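Local coordinates for probable arylamine n-acetyl transferase (Mycobacterium abscessus, PDB 4GUZ), which probably transfers an acetyl group from acetyl coenzyme A to arylamine substrates, as do other arylamine N-acetyltransferases, at residues N45-N50 with F265-G270. Residues are numbered along the deposited sequence; the frame is centred on the assembly and turned at random.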
loop_
_atom_site.group_PDB
_atom_site.type_symbol
_atom_site.label_atom_id
_atom_site.label_comp_id
_atom_site.label_asym_id
_atom_site.label_seq_id
_atom_site.Cartn_x
_atom_site.Cartn_y
_atom_site.Cartn_z
ATOM N N ASN A 45 -4.395 10.245 0.280
ATOM C CA ASN A 45 -3.949 11.011 1.450
ATOM C C ASN A 45 -3.043 10.262 2.451
ATOM O O ASN A 45 -2.175 10.895 3.058
ATOM C CB ASN A 45 -5.171 11.539 2.186
ATOM C CG ASN A 45 -5.977 12.495 1.336
ATOM O OD1 ASN A 45 -5.586 13.641 1.119
ATOM N ND2 ASN A 45 -7.109 12.043 0.826
ATOM N N ILE A 46 -3.230 8.948 2.648
ATOM C CA ILE A 46 -2.352 8.228 3.594
ATOM C C ILE A 46 -1.007 8.070 2.915
ATOM O O ILE A 46 -0.937 7.560 1.802
ATOM C CB ILE A 46 -2.937 6.872 4.073
ATOM C CG1 ILE A 46 -4.409 7.004 4.591
ATOM C CG2 ILE A 46 -2.010 6.211 5.101
ATOM C CD1 ILE A 46 -4.608 7.711 5.960
ATOM N N LYS A 47 0.061 8.522 3.588
ATOM C CA LYS A 47 1.390 8.549 2.999
ATOM C C LYS A 47 2.000 7.170 2.958
ATOM O O LYS A 47 1.600 6.296 3.737
ATOM C CB LYS A 47 2.272 9.568 3.724
ATOM C CG LYS A 47 1.900 11.011 3.396
ATOM C CD LYS A 47 2.325 11.976 4.492
ATOM C CE LYS A 47 1.929 13.412 4.221
ATOM N NZ LYS A 47 0.456 13.609 4.140
ATOM N N TRP A 48 2.936 6.950 2.023
ATOM C CA TRP A 48 3.550 5.633 1.846
ATOM C C TRP A 48 5.053 5.735 1.969
ATOM O O TRP A 48 5.687 6.461 1.216
ATOM C CB TRP A 48 3.151 4.996 0.504
ATOM C CG TRP A 48 3.320 3.494 0.478
ATOM C CD1 TRP A 48 2.332 2.566 0.590
ATOM C CD2 TRP A 48 4.561 2.758 0.421
ATOM N NE1 TRP A 48 2.861 1.298 0.517
ATOM C CE2 TRP A 48 4.233 1.385 0.479
ATOM C CE3 TRP A 48 5.919 3.122 0.320
ATOM C CZ2 TRP A 48 5.205 0.380 0.417
ATOM C CZ3 TRP A 48 6.884 2.125 0.302
ATOM C CH2 TRP A 48 6.524 0.772 0.327
ATOM N N GLU A 49 5.629 5.005 2.933
ATOM C CA GLU A 49 7.075 4.985 3.196
ATOM C C GLU A 49 7.437 3.821 4.117
ATOM O O GLU A 49 6.562 3.275 4.786
ATOM C CB GLU A 49 7.540 6.324 3.803
ATOM C CG GLU A 49 6.725 6.714 5.015
ATOM C CD GLU A 49 7.487 7.070 6.273
ATOM O OE1 GLU A 49 8.395 6.306 6.667
ATOM O OE2 GLU A 49 7.132 8.095 6.897
ATOM N N ASN A 50 8.730 3.481 4.179
ATOM C CA ASN A 50 9.274 2.373 4.980
ATOM C C ASN A 50 10.386 2.849 5.929
ATOM O O ASN A 50 11.233 2.028 6.308
ATOM C CB ASN A 50 9.877 1.326 4.010
ATOM C CG ASN A 50 11.161 1.813 3.338
ATOM O OD1 ASN A 50 11.394 3.026 3.161
ATOM N ND2 ASN A 50 12.068 0.890 3.042
ATOM N N PHE A 265 6.619 14.892 -0.509
ATOM C CA PHE A 265 5.840 13.845 0.140
ATOM C C PHE A 265 5.149 14.246 1.450
ATOM O O PHE A 265 4.279 13.507 1.911
ATOM C CB PHE A 265 6.738 12.620 0.387
ATOM C CG PHE A 265 7.299 12.004 -0.873
ATOM C CD1 PHE A 265 6.526 11.153 -1.654
ATOM C CD2 PHE A 265 8.604 12.264 -1.273
ATOM C CE1 PHE A 265 7.052 10.554 -2.795
ATOM C CE2 PHE A 265 9.136 11.659 -2.413
ATOM C CZ PHE A 265 8.358 10.810 -3.171
ATOM N N GLY A 266 5.502 15.399 2.020
ATOM C CA GLY A 266 4.937 15.848 3.292
ATOM C C GLY A 266 5.397 15.010 4.467
ATOM O O GLY A 266 4.663 14.871 5.449
ATOM N N ILE A 267 6.609 14.421 4.359
ATOM C CA ILE A 267 7.224 13.579 5.377
ATOM C C ILE A 267 8.348 14.360 6.069
ATOM O O ILE A 267 9.239 14.892 5.403
ATOM C CB ILE A 267 7.717 12.228 4.772
ATOM C CG1 ILE A 267 6.499 11.369 4.364
ATOM C CG2 ILE A 267 8.624 11.441 5.748
ATOM C CD1 ILE A 267 6.757 10.174 3.424
ATOM N N GLU A 268 8.311 14.395 7.409
ATOM C CA GLU A 268 9.335 15.032 8.242
ATOM C C GLU A 268 9.573 14.158 9.448
ATOM O O GLU A 268 8.611 13.748 10.109
ATOM C CB GLU A 268 8.913 16.452 8.676
ATOM C CG GLU A 268 8.652 17.424 7.540
ATOM C CD GLU A 268 8.002 18.708 8.010
ATOM O OE1 GLU A 268 6.758 18.733 8.146
ATOM O OE2 GLU A 268 8.743 19.681 8.274
ATOM N N LEU A 269 10.838 13.811 9.694
ATOM C CA LEU A 269 11.222 12.971 10.823
ATOM C C LEU A 269 11.643 13.826 12.002
ATOM O O LEU A 269 11.909 15.025 11.840
ATOM C CB LEU A 269 12.384 12.043 10.429
ATOM C CG LEU A 269 12.108 10.925 9.429
ATOM C CD1 LEU A 269 13.369 10.560 8.678
ATOM C CD2 LEU A 269 11.548 9.680 10.119
ATOM N N GLY A 270 11.735 13.194 13.174
ATOM C CA GLY A 270 12.235 13.833 14.386
ATOM C C GLY A 270 13.715 14.118 14.220
ATOM O O GLY A 270 14.377 13.463 13.401
#
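K47 and F265 have the nearest CA atoms across the two segments, 7.5 Å apart, and no hydrogen bond or salt bridge joins the segments. The short edge strand 48-49 here faces the loop that links helix 254-263 to helix 271-282. K47 runs its aliphatic chain alongside the start of that loop. K47 CE rests against two successive backbone carbonyl oxygens on one side of it, 3.3 Å from F265 O and 3.3 Å from G266 O. The K47 chain stays extended as far as CE; its last torsion (chi4 63°) turns NZ away from both carbonyl oxygens, so the methylene CE and not the amine makes the touch. Next along, E49 and I267 meet at an oblique angle. I267 CD1 touches the methylene part of E49, 3.8 Å from E49 CG and 3.9 Å from E49 CB. The E49 chain bends at chi2 (128°), and its OE2 comes to lie 3.8 Å from I267 CG2. The polar partners of the carboxylate lie outside the two segments: OE2 forms a salt bridge with R75 and accepts a hydrogen bond from G76 N, while OE1 accepts one from L51 N at the start of helix 51-56. I267 also packs on V222 of strand 221-226 and on L51. The contact thus joins the edge of the five-stranded sheet to the C-terminal helical part of the fold. Methyl-to-methylene packing at I267 and E49 sits beside close carbon-to-carbonyl contacts at K47. The buried E49 carboxylate has its charge met by R75, which would probably favour the ionised form.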